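Local coordinates for acyl-[acyl-carrier-protein]--UDP-N-acetylglucosamine O-acyltransferase (PDB 4E6U), which transfers an acyl chain from acyl carrier protein to UDP-N-acetylglucosamine, probably the first step of lipid A synthesis, and forms a trimer of left-handed parallel beta-helices, at residues A[44-50]-A[61-67]; A[95-101]-A[119-125]; A[162-168]-A[255-261]. One frame throughout, in Å; residues are numbered along the deposited sequence. Where two conformers were deposited one is given.

Contact 1 comes first from the N terminus. It closes a loop of ten residues and joins two successive coils of the left-handed beta-helix. Contact 2 does the same further along, around a longer loop of 17 residues. Contact 3 closes a far larger loop of 86 residues, which includes most of the helical C-terminal part, and ties that part back to the beta-helix. The three are in series, so none nests in or crosses another. Contacts 1 and 2 touch, with F65 on R95 and F67 on H97, and both reach the second subunit. Contact 3 lies on the opposite side of the chain's centre, about 19 Å from contact 1 between nearest atoms.

Contact 1 (A[44-50]-A[61-67]). With SO4 (sulfate ion), chain C.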
loop_
_atom_site.group_PDB
_atom_site.type_symbol
_atom_site.label_atom_id
_atom_site.label_comp_id
_atom_site.label_asym_id
_atom_site.label_seq_id
_atom_site.Cartn_x
_atom_site.Cartn_y
_atom_site.Cartn_z
ATOM N N THR A 44 20.978 15.827 10.761
ATOM C CA THR A 44 20.104 14.772 10.264
ATOM C C THR A 44 20.213 13.559 11.167
ATOM O O THR A 44 21.288 13.227 11.685
ATOM C CB THR A 44 20.443 14.467 8.798
ATOM O OG1 THR A 44 19.873 15.504 7.985
ATOM C CG2 THR A 44 19.859 13.112 8.336
ATOM N N LYS A 45 19.069 12.922 11.381
ATOM C CA LYS A 45 18.973 11.696 12.187
ATOM C C LYS A 45 18.387 10.558 11.383
ATOM O O LYS A 45 17.278 10.675 10.832
ATOM C CB LYS A 45 18.101 11.916 13.423
ATOM C CG LYS A 45 17.817 10.634 14.226
ATOM C CD LYS A 45 16.992 10.930 15.480
ATOM C CE LYS A 45 16.767 9.656 16.271
ATOM N NZ LYS A 45 16.032 9.918 17.543
ATOM N N LEU A 46 19.142 9.477 11.317
ATOM C CA LEU A 46 18.634 8.208 10.816
ATOM C C LEU A 46 18.385 7.332 12.020
ATOM O O LEU A 46 19.255 7.220 12.885
ATOM C CB LEU A 46 19.648 7.531 9.902
ATOM C CG LEU A 46 19.697 7.955 8.433
ATOM C CD1 LEU A 46 19.953 9.456 8.275
ATOM C CD2 LEU A 46 20.743 7.163 7.696
ATOM N N HIS A 47 17.211 6.707 12.075
ATOM C CA HIS A 47 16.912 5.703 13.098
ATOM C C HIS A 47 17.687 4.419 12.785
ATOM O O HIS A 47 18.640 4.443 12.012
ATOM C CB HIS A 47 15.396 5.503 13.110
ATOM C CG HIS A 47 14.661 6.671 13.685
ATOM N ND1 HIS A 47 13.955 6.600 14.869
ATOM C CD2 HIS A 47 14.566 7.956 13.264
ATOM C CE1 HIS A 47 13.438 7.790 15.136
ATOM N NE2 HIS A 47 13.806 8.632 14.186
ATOM N N SER A 48 17.305 3.301 13.396
ATOM C CA SER A 48 17.909 2.017 13.018
ATOM C C SER A 48 17.409 1.587 11.635
ATOM O O SER A 48 16.379 2.076 11.144
ATOM C CB SER A 48 17.548 0.933 14.041
ATOM O OG SER A 48 16.194 0.509 13.937
ATOM N N HIS A 49 18.130 0.668 11.003
ATOM C CA HIS A 49 17.603 -0.046 9.839
ATOM C C HIS A 49 17.235 0.849 8.649
ATOM O O HIS A 49 16.269 0.579 7.921
ATOM C CB HIS A 49 16.376 -0.919 10.192
ATOM C CG HIS A 49 16.666 -2.033 11.139
ATOM N ND1 HIS A 49 16.503 -1.911 12.503
ATOM C CD2 HIS A 49 17.068 -3.304 10.921
ATOM C CE1 HIS A 49 16.813 -3.049 13.084
ATOM N NE2 HIS A 49 17.150 -3.911 12.157
ATOM N N VAL A 50 18.014 1.905 8.434
ATOM C CA VAL A 50 17.864 2.733 7.239
ATOM C C VAL A 50 18.909 2.331 6.227
ATOM O O VAL A 50 20.086 2.189 6.582
ATOM C CB VAL A 50 17.993 4.244 7.568
ATOM C CG1 VAL A 50 17.914 5.087 6.284
ATOM C CG2 VAL A 50 16.900 4.664 8.570
ATOM N N ASN A 61 19.038 18.540 9.191
ATOM C CA ASN A 61 17.886 18.385 10.075
ATOM C C ASN A 61 16.742 17.521 9.538
ATOM O O ASN A 61 15.579 17.727 9.893
ATOM C CB ASN A 61 17.373 19.757 10.562
ATOM C CG ASN A 61 18.437 20.522 11.321
ATOM O OD1 ASN A 61 19.061 19.988 12.227
ATOM N ND2 ASN A 61 18.661 21.764 10.932
ATOM N N ASN A 62 17.100 16.527 8.719
ATOM C CA ASN A 62 16.138 15.514 8.282
ATOM C C ASN A 62 16.007 14.442 9.336
ATOM O O ASN A 62 16.894 14.268 10.169
ATOM C CB ASN A 62 16.623 14.920 6.966
ATOM C CG ASN A 62 16.599 15.943 5.847
ATOM O OD1 ASN A 62 15.527 16.328 5.384
ATOM N ND2 ASN A 62 17.758 16.401 5.417
ATOM N N GLU A 63 14.914 13.709 9.279
ATOM C CA GLU A 63 14.751 12.551 10.122
ATOM C C GLU A 63 14.193 11.443 9.263
ATOM O O GLU A 63 13.134 11.602 8.619
ATOM C CB GLU A 63 13.845 12.859 11.303
ATOM C CG GLU A 63 13.788 11.722 12.318
ATOM C CD GLU A 63 13.030 12.062 13.593
ATOM O OE1 GLU A 63 13.009 11.206 14.510
ATOM O OE2 GLU A 63 12.420 13.165 13.687
ATOM N N ILE A 64 14.896 10.316 9.292
ATOM C CA ILE A 64 14.565 9.151 8.455
ATOM C C ILE A 64 14.391 7.940 9.363
ATOM O O ILE A 64 15.311 7.594 10.120
ATOM C CB ILE A 64 15.654 8.867 7.411
ATOM C CG1 ILE A 64 15.977 10.140 6.602
ATOM C CG2 ILE A 64 15.218 7.717 6.491
ATOM C CD1 ILE A 64 17.046 9.979 5.511
ATOM N N PHE A 65 13.229 7.303 9.275
ATOM C CA PHE A 65 12.855 6.211 10.175
ATOM C C PHE A 65 13.187 4.834 9.598
ATOM O O PHE A 65 13.525 4.666 8.406
ATOM C CB PHE A 65 11.359 6.297 10.487
ATOM C CG PHE A 65 10.999 7.406 11.439
ATOM C CD1 PHE A 65 11.008 8.736 11.022
ATOM C CD2 PHE A 65 10.626 7.110 12.740
ATOM C CE1 PHE A 65 10.653 9.778 11.904
ATOM C CE2 PHE A 65 10.285 8.139 13.637
ATOM C CZ PHE A 65 10.293 9.482 13.201
ATOM N N GLN A 66 13.125 3.847 10.482
ATOM C CA GLN A 66 13.489 2.487 10.147
ATOM C C GLN A 66 12.761 1.951 8.923
ATOM O O GLN A 66 11.554 2.221 8.701
ATOM C CB GLN A 66 13.213 1.556 11.347
ATOM C CG GLN A 66 11.797 1.645 11.957
ATOM C CD GLN A 66 11.628 2.686 13.056
ATOM O OE1 GLN A 66 10.569 2.714 13.730
ATOM N NE2 GLN A 66 12.604 3.506 13.255
ATOM N N PHE A 67 13.519 1.158 8.166
ATOM C CA PHE A 67 13.024 0.423 6.997
ATOM C C PHE A 67 12.725 1.331 5.812
ATOM O O PHE A 67 12.084 0.904 4.846
ATOM C CB PHE A 67 11.797 -0.445 7.340
ATOM C CG PHE A 67 11.930 -1.212 8.635
ATOM C CD1 PHE A 67 12.999 -2.093 8.836
ATOM C CD2 PHE A 67 10.979 -1.070 9.636
ATOM C CE1 PHE A 67 13.098 -2.802 10.037
ATOM C CE2 PHE A 67 11.082 -1.799 10.829
ATOM C CZ PHE A 67 12.132 -2.644 11.028
HETATM S S SO4 C . 13.894 7.276 19.292
HETATM O O1 SO4 C . 14.757 7.352 20.480
HETATM O O2 SO4 C . 12.840 8.286 19.387
HETATM O O3 SO4 C . 14.700 7.529 18.093
HETATM O O4 SO4 C . 13.290 5.932 19.213
HETATM O O HOH W 1 13.764 11.709 17.044
#
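H47 NE2 donates to E63 OE1 at 2.7 Å, in the plane of the imidazole and onto the anti lone pair of the oxygen. Ring and carboxylate are nearly coplanar, with 13° between their planes. The E63 chain is extended, its CG anti to the backbone N (chi1 -173°), which carries OE1 out to H47. K45 runs alongside E63 on the same face of the sheet. A water accepts from K45 NZ at 2.9 Å and donates to E63 OE1. K45 NZ also binds O3 of a sulfate ion at 2.8 Å, probably from the crystallisation liquor. The backbones pair in parallel: K45 N to N62 O, I64 N to K45 O, and H47 N to I64 O at 2.9 Å. F67 N to H49 O continues the pairing beyond the strands.

F65 lies over one face of the H47 ring as an offset stack, centroids 4.0 Å apart, and K45 CE lies over the rim of the other. On the other side of the sheet the methyls are apolar neighbours: L46 CD1 meets I64 CD1 at 4.0 Å, and V50 CG1 meets I64 CG2 at 3.8 Å.

R95 makes a cation-pi contact with F65. H49 and F67 also pack at the second subunit. Strands 45-46 and 63-64 are neighbours in one parallel sheet of the left-handed beta-helix, flanked by 27-28 and 93-94.

Contact 2 (A[95-101]-A[119-125]); sequences REHCSLH and LMVNTHI
H124 turns its ring edge toward the face of H101. Their planes stand at 83°, with the centroids 5.0 Å apart, an edge-to-face pair. Two groups sit at the H124 edge near its plane: H101 ND1, close to CE1, and S99 OG, which is hydrogen-bonded to H124 ND1 at 2.8 Å. The CG of H124 is anti to the backbone N (chi1 175°), which brings the ring across to S99. A water also binds S99 OG and takes H97 O as acceptor. H97 meets V121 CG1 at its edge.

R95 grips E96 side-on. Its NE (3.0 Å) and NH2 (2.9 Å) both point to OE1, in the guanidinium plane, as a salt bridge. E96 OE2 then binds S69 and R95 NH2 binds V73, both of the second subunit.

The apolar packing is looser to define. In one of its two conformers L100 meets L119 and lies beside I125. C98 SG packs on L119 CB and takes a weak bond from T123 N. The backbone pairing runs through R95 N to L119 O, N122 N to E96 O, S99 N to T123 O, I125 N to S99 O and H101 N to I125 O.

H97 and H101 also bind neighbouring subunits through NE2. Type II turns lead into strands 99-101 and 124-125, which lie between 69-70 and 142-143 in one parallel sheet of the beta-helix.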
loop_
_atom_site.group_PDB
_atom_site.type_symbol
_atom_site.label_atom_id
_atom_site.label_comp_id
_atom_site.label_asym_id
_atom_site.label_seq_id
_atom_site.Cartn_x
_atom_site.Cartn_y
_atom_site.Cartn_z
ATOM N N ARG A 95 9.171 8.704 6.875
ATOM C CA ARG A 95 8.718 7.689 7.811
ATOM C C ARG A 95 9.038 6.260 7.351
ATOM O O ARG A 95 9.625 6.014 6.280
ATOM C CB ARG A 95 7.222 7.873 8.049
ATOM C CG ARG A 95 6.878 9.225 8.725
ATOM C CD ARG A 95 7.674 9.441 10.035
ATOM N NE ARG A 95 7.425 8.321 10.933
ATOM C CZ ARG A 95 6.830 8.377 12.121
ATOM N NH1 ARG A 95 6.468 9.540 12.665
ATOM N NH2 ARG A 95 6.629 7.244 12.787
ATOM N N GLU A 96 8.667 5.307 8.198
ATOM C CA GLU A 96 8.985 3.905 7.933
ATOM C C GLU A 96 8.539 3.445 6.568
ATOM O O GLU A 96 7.472 3.845 6.087
ATOM C CB GLU A 96 8.351 2.985 8.979
ATOM C CG GLU A 96 8.700 3.336 10.439
ATOM C CD GLU A 96 7.641 4.188 11.097
ATOM O OE1 GLU A 96 7.477 5.374 10.709
ATOM O OE2 GLU A 96 6.952 3.674 11.993
ATOM N N HIS A 97 9.335 2.589 5.939
ATOM C CA HIS A 97 8.932 1.883 4.721
ATOM C C HIS A 97 8.835 2.750 3.478
ATOM O O HIS A 97 8.361 2.281 2.444
ATOM C CB HIS A 97 7.618 1.084 4.919
ATOM C CG HIS A 97 7.656 0.165 6.099
ATOM N ND1 HIS A 97 6.793 0.289 7.168
ATOM C CD2 HIS A 97 8.480 -0.867 6.397
ATOM C CE1 HIS A 97 7.064 -0.654 8.059
ATOM N NE2 HIS A 97 8.093 -1.355 7.625
ATOM N N CYS A 98 9.288 3.999 3.554
ATOM C CA CYS A 98 9.359 4.797 2.324
ATOM C C CYS A 98 10.394 4.252 1.375
ATOM O O CYS A 98 11.330 3.534 1.777
ATOM C CB CYS A 98 9.688 6.260 2.627
ATOM S SG CYS A 98 8.330 7.146 3.435
ATOM N N SER A 99 10.232 4.578 0.098
ATOM C CA SER A 99 11.232 4.217 -0.907
ATOM C C SER A 99 11.407 5.413 -1.822
ATOM O O SER A 99 10.424 5.928 -2.370
ATOM C CB SER A 99 10.854 2.945 -1.678
ATOM O OG SER A 99 9.529 3.018 -2.175
ATOM N N LEU A 100 12.641 5.893 -1.910
ATOM C CA LEU A 100 12.983 7.063 -2.716
ATOM C C LEU A 100 14.057 6.628 -3.686
ATOM O O LEU A 100 15.130 6.179 -3.281
ATOM C CB LEU A 100 13.477 8.229 -1.849
ATOM C CG LEU A 100 12.390 8.966 -1.080
ATOM C CD1 LEU A 100 12.149 8.282 0.260
ATOM C CD2 LEU A 100 12.784 10.435 -0.893
ATOM N N HIS A 101 13.777 6.742 -4.980
ATOM C CA HIS A 101 14.682 6.201 -5.988
ATOM C C HIS A 101 15.415 7.259 -6.790
ATOM O O HIS A 101 14.900 8.345 -6.988
ATOM C CB HIS A 101 13.944 5.249 -6.921
ATOM C CG HIS A 101 13.547 3.977 -6.255
ATOM N ND1 HIS A 101 12.674 3.077 -6.827
ATOM C CD2 HIS A 101 13.883 3.471 -5.043
ATOM C CE1 HIS A 101 12.517 2.052 -6.004
ATOM N NE2 HIS A 101 13.247 2.260 -4.920
ATOM N N LEU A 119 6.783 12.745 4.533
ATOM C CA LEU A 119 6.512 11.533 3.763
ATOM C C LEU A 119 6.094 10.480 4.765
ATOM O O LEU A 119 6.937 9.941 5.485
ATOM C CB LEU A 119 7.736 11.095 2.949
ATOM C CG LEU A 119 8.043 11.865 1.657
ATOM C CD1 LEU A 119 8.444 13.300 1.967
ATOM C CD2 LEU A 119 9.145 11.183 0.867
ATOM N N MET A 120 4.795 10.239 4.851
ATOM C CA MET A 120 4.284 9.255 5.804
ATOM C C MET A 120 4.611 7.844 5.377
ATOM O O MET A 120 5.182 7.605 4.311
ATOM C CB MET A 120 2.785 9.427 6.005
ATOM C CG MET A 120 2.451 10.711 6.721
ATOM S SD MET A 120 0.691 10.762 7.140
ATOM C CE MET A 120 0.415 12.512 7.306
ATOM N N VAL A 121 4.273 6.895 6.241
ATOM C CA VAL A 121 4.708 5.510 6.028
ATOM C C VAL A 121 4.408 5.027 4.616
ATOM O O VAL A 121 3.311 5.229 4.084
ATOM C CB VAL A 121 4.063 4.560 7.066
ATOM C CG1 VAL A 121 4.279 3.120 6.715
ATOM C CG2 VAL A 121 4.605 4.841 8.470
ATOM N N ASN A 122 5.383 4.357 4.016
ATOM C CA ASN A 122 5.255 3.775 2.680
ATOM C C ASN A 122 4.930 4.797 1.600
ATOM O O ASN A 122 4.112 4.541 0.708
ATOM C CB ASN A 122 4.216 2.630 2.674
ATOM C CG ASN A 122 4.238 1.802 1.369
ATOM O OD1 ASN A 122 3.208 1.275 0.938
ATOM N ND2 ASN A 122 5.396 1.705 0.730
ATOM N N THR A 123 5.571 5.953 1.665
ATOM C CA THR A 123 5.563 6.883 0.511
ATOM C C THR A 123 6.632 6.425 -0.466
ATOM O O THR A 123 7.780 6.183 -0.078
ATOM C CB THR A 123 5.854 8.339 0.923
ATOM O OG1 THR A 123 4.847 8.776 1.838
ATOM C CG2 THR A 123 5.830 9.267 -0.306
ATOM N N HIS A 124 6.261 6.300 -1.734
ATOM C CA HIS A 124 7.197 6.008 -2.801
ATOM C C HIS A 124 7.394 7.214 -3.674
ATOM O O HIS A 124 6.418 7.758 -4.205
ATOM C CB HIS A 124 6.700 4.864 -3.671
ATOM C CG HIS A 124 7.579 4.600 -4.858
ATOM N ND1 HIS A 124 8.790 3.963 -4.741
ATOM C CD2 HIS A 124 7.427 4.883 -6.180
ATOM C CE1 HIS A 124 9.349 3.858 -5.937
ATOM N NE2 HIS A 124 8.539 4.405 -6.830
ATOM N N ILE A 125 8.642 7.626 -3.818
ATOM C CA ILE A 125 9.016 8.665 -4.782
ATOM C C ILE A 125 9.881 8.024 -5.855
ATOM O O ILE A 125 11.022 7.634 -5.608
ATOM C CB ILE A 125 9.777 9.840 -4.114
ATOM C CG1 ILE A 125 8.992 10.434 -2.938
ATOM C CG2 ILE A 125 10.177 10.907 -5.156
ATOM C CD1 ILE A 125 7.653 11.036 -3.278
HETATM O O HOH W 2 7.690 2.775 -0.388
#

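Contact 3 (A[162-168]-A[255-261]); sequences HQFCKID and SLEQSER. With EDO (1,2-ethanediol), chain I.
The two backbones pass without bonding to each other, their CA atoms no nearer than 6.4 Å, between C165 and R261. R261 carries one end. Its guanidinium lies under the H162 ring, with H162 ND1 3.3 Å above the guanidinium plane, over its centre, and the planes 31° apart. This is packing, not a hydrogen bond: ND1 donates instead to Q163 O at 3.1 Å. The R261 chain bends at chi3 (55°), which swings the head under the ring. Its CD also rests against Q163 O and F164 CB, and its NE bonds to L180 O, which helps fix the head. A 1,2-ethanediol sits at its edge, bonded only weakly.

K166 takes the middle. Its CE lies near Q258 O at 3.4 Å, while NZ faces E260 OE1 across 4.4 Å, beyond a salt bridge. One water fills that gap, binding K166 NZ at 2.8 Å and E260 OE1. Another water joins F164 O to E260 N.

At the far end S255 OG donates to D168 OD2 at 2.6 Å, on the anti lone pair. S255 OG is also bonded to A185 N. A further water lies within bonding distance of D168 OD2 and Q258 OE1, and may bridge them.

The one direct hydrogen bond between the two segments thus ties the end of helix 250-258, at S255, to D168, just past strand 166-167. The chain that follows is held by a guanidinium lying against the face of the H162 ring and by ordered waters. The hydroxyl of S255 donating to OD2 would be consistent with a charged carboxylate.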
loop_
_atom_site.group_PDB
_atom_site.type_symbol
_atom_site.label_atom_id
_atom_site.label_comp_id
_atom_site.label_asym_id
_atom_site.label_seq_id
_atom_site.Cartn_x
_atom_site.Cartn_y
_atom_site.Cartn_z
ATOM N N HIS A 162 0.209 9.103 -11.586
ATOM C CA HIS A 162 0.751 8.532 -12.821
ATOM C C HIS A 162 2.001 9.265 -13.317
ATOM O O HIS A 162 2.161 10.466 -13.098
ATOM C CB HIS A 162 -0.356 8.605 -13.897
ATOM C CG HIS A 162 -0.085 7.814 -15.145
ATOM N ND1 HIS A 162 0.605 8.325 -16.228
ATOM C CD2 HIS A 162 -0.468 6.564 -15.502
ATOM C CE1 HIS A 162 0.655 7.410 -17.185
ATOM N NE2 HIS A 162 0.014 6.332 -16.770
ATOM N N GLN A 163 2.872 8.522 -13.993
ATOM C CA GLN A 163 4.109 9.094 -14.567
ATOM C C GLN A 163 3.869 10.382 -15.353
ATOM O O GLN A 163 2.850 10.526 -16.054
ATOM C CB GLN A 163 4.841 8.064 -15.437
ATOM C CG GLN A 163 3.989 7.520 -16.573
ATOM C CD GLN A 163 4.747 6.649 -17.570
ATOM O OE1 GLN A 163 5.941 6.411 -17.435
ATOM N NE2 GLN A 163 4.034 6.173 -18.583
ATOM N N PHE A 164 4.786 11.327 -15.184
ATOM C CA PHE A 164 4.818 12.602 -15.922
ATOM C C PHE A 164 3.777 13.618 -15.495
ATOM O O PHE A 164 3.781 14.750 -15.994
ATOM C CB PHE A 164 4.767 12.405 -17.452
ATOM C CG PHE A 164 5.942 11.659 -17.993
ATOM C CD1 PHE A 164 7.168 12.302 -18.141
ATOM C CD2 PHE A 164 5.832 10.323 -18.348
ATOM C CE1 PHE A 164 8.273 11.606 -18.651
ATOM C CE2 PHE A 164 6.932 9.628 -18.842
ATOM C CZ PHE A 164 8.143 10.277 -18.986
ATOM N N CYS A 165 2.898 13.263 -14.564
ATOM C CA CYS A 165 1.936 14.244 -14.074
ATOM C C CYS A 165 2.582 15.388 -13.292
ATOM O O CYS A 165 3.689 15.249 -12.744
ATOM C CB CYS A 165 0.878 13.573 -13.201
ATOM S SG CYS A 165 -0.273 12.532 -14.118
ATOM N N LYS A 166 1.883 16.518 -13.245
ATOM C CA LYS A 166 2.327 17.696 -12.526
ATOM C C LYS A 166 1.257 18.104 -11.534
ATOM O O LYS A 166 0.105 18.334 -11.900
ATOM C CB LYS A 166 2.649 18.835 -13.513
ATOM C CG LYS A 166 3.696 18.416 -14.517
ATOM C CD LYS A 166 3.985 19.475 -15.586
ATOM C CE LYS A 166 4.923 18.924 -16.641
ATOM N NZ LYS A 166 6.266 18.554 -16.097
ATOM N N ILE A 167 1.623 18.159 -10.259
ATOM C CA ILE A 167 0.699 18.450 -9.175
ATOM C C ILE A 167 1.168 19.742 -8.554
ATOM O O ILE A 167 2.219 19.808 -7.892
ATOM C CB ILE A 167 0.708 17.320 -8.109
ATOM C CG1 ILE A 167 0.612 15.942 -8.776
ATOM C CG2 ILE A 167 -0.376 17.572 -7.069
ATOM C CD1 ILE A 167 -0.640 15.714 -9.613
ATOM N N ASP A 168 0.440 20.815 -8.830
ATOM C CA ASP A 168 0.957 22.134 -8.514
ATOM C C ASP A 168 0.601 22.642 -7.115
ATOM O O ASP A 168 -0.162 22.009 -6.368
ATOM C CB ASP A 168 0.597 23.126 -9.635
ATOM C CG ASP A 168 1.569 23.038 -10.808
ATOM O OD1 ASP A 168 2.632 22.398 -10.682
ATOM O OD2 ASP A 168 1.305 23.636 -11.867
ATOM N N SER A 255 0.173 26.336 -14.410
ATOM C CA SER A 255 -0.265 24.937 -14.499
ATOM C C SER A 255 -0.721 24.560 -15.904
ATOM O O SER A 255 -0.363 23.511 -16.435
ATOM C CB SER A 255 -1.420 24.669 -13.530
ATOM O OG SER A 255 -1.027 24.851 -12.185
ATOM N N LEU A 256 -1.551 25.415 -16.496
ATOM C CA LEU A 256 -2.124 25.092 -17.789
ATOM C C LEU A 256 -1.103 25.207 -18.914
ATOM O O LEU A 256 -1.112 24.408 -19.841
ATOM C CB LEU A 256 -3.344 25.969 -18.051
ATOM C CG LEU A 256 -4.687 25.374 -17.565
ATOM C CD1 LEU A 256 -4.715 24.894 -16.094
ATOM C CD2 LEU A 256 -5.776 26.407 -17.803
ATOM N N GLU A 257 -0.192 26.167 -18.787
ATOM C CA GLU A 257 0.855 26.349 -19.793
ATOM C C GLU A 257 1.905 25.242 -19.742
ATOM O O GLU A 257 2.470 24.864 -20.764
ATOM C CB GLU A 257 1.506 27.723 -19.632
ATOM C CG GLU A 257 0.524 28.839 -20.006
ATOM C CD GLU A 257 1.105 30.238 -20.048
ATOM O OE1 GLU A 257 2.054 30.554 -19.297
ATOM O OE2 GLU A 257 0.570 31.042 -20.847
ATOM N N GLN A 258 2.136 24.698 -18.549
ATOM C CA GLN A 258 3.217 23.722 -18.355
ATOM C C GLN A 258 2.770 22.280 -18.546
ATOM O O GLN A 258 3.594 21.363 -18.641
ATOM C CB GLN A 258 3.845 23.912 -16.975
ATOM C CG GLN A 258 4.654 25.187 -16.871
ATOM C CD GLN A 258 4.975 25.582 -15.442
ATOM O OE1 GLN A 258 4.595 24.896 -14.483
ATOM N NE2 GLN A 258 5.671 26.699 -15.286
ATOM N N SER A 259 1.462 22.079 -18.628
ATOM C CA SER A 259 0.897 20.737 -18.699
ATOM C C SER A 259 1.382 19.929 -19.903
ATOM O O SER A 259 1.437 20.442 -21.015
ATOM C CB SER A 259 -0.628 20.821 -18.711
ATOM O OG SER A 259 -1.208 19.527 -18.745
ATOM N N GLU A 260 1.738 18.666 -19.664
ATOM C CA GLU A 260 2.096 17.735 -20.733
ATOM C C GLU A 260 1.034 16.656 -20.928
ATOM O O GLU A 260 0.787 16.210 -22.046
ATOM C CB GLU A 260 3.462 17.100 -20.457
ATOM C CG GLU A 260 4.624 18.039 -20.756
ATOM C CD GLU A 260 5.990 17.449 -20.446
ATOM O OE1 GLU A 260 6.965 18.237 -20.450
ATOM O OE2 GLU A 260 6.104 16.218 -20.200
ATOM N N ARG A 261 0.395 16.245 -19.840
ATOM C CA ARG A 261 -0.586 15.169 -19.911
ATOM C C ARG A 261 -2.012 15.681 -20.022
ATOM O O ARG A 261 -2.957 14.887 -20.063
ATOM C CB ARG A 261 -0.440 14.254 -18.704
ATOM C CG ARG A 261 0.823 13.424 -18.784
ATOM C CD ARG A 261 0.883 12.380 -17.702
ATOM N NE ARG A 261 -0.293 11.508 -17.680
ATOM C CZ ARG A 261 -0.485 10.458 -18.475
ATOM N NH1 ARG A 261 0.417 10.121 -19.397
ATOM N NH2 ARG A 261 -1.598 9.743 -18.351
HETATM C C1 EDO I . 1.059 6.515 -20.749
HETATM O O1 EDO I . 2.146 7.336 -20.307
HETATM C C2 EDO I . 0.067 7.372 -21.524
HETATM O O2 EDO I . -1.200 7.352 -20.858
HETATM O O HOH W 3 2.051 16.643 -17.318
HETATM O O HOH W 4 5.876 15.748 -17.568
HETATM O O HOH W 5 8.234 18.645 -18.101
HETATM O O HOH W 6 2.926 22.592 -13.801
#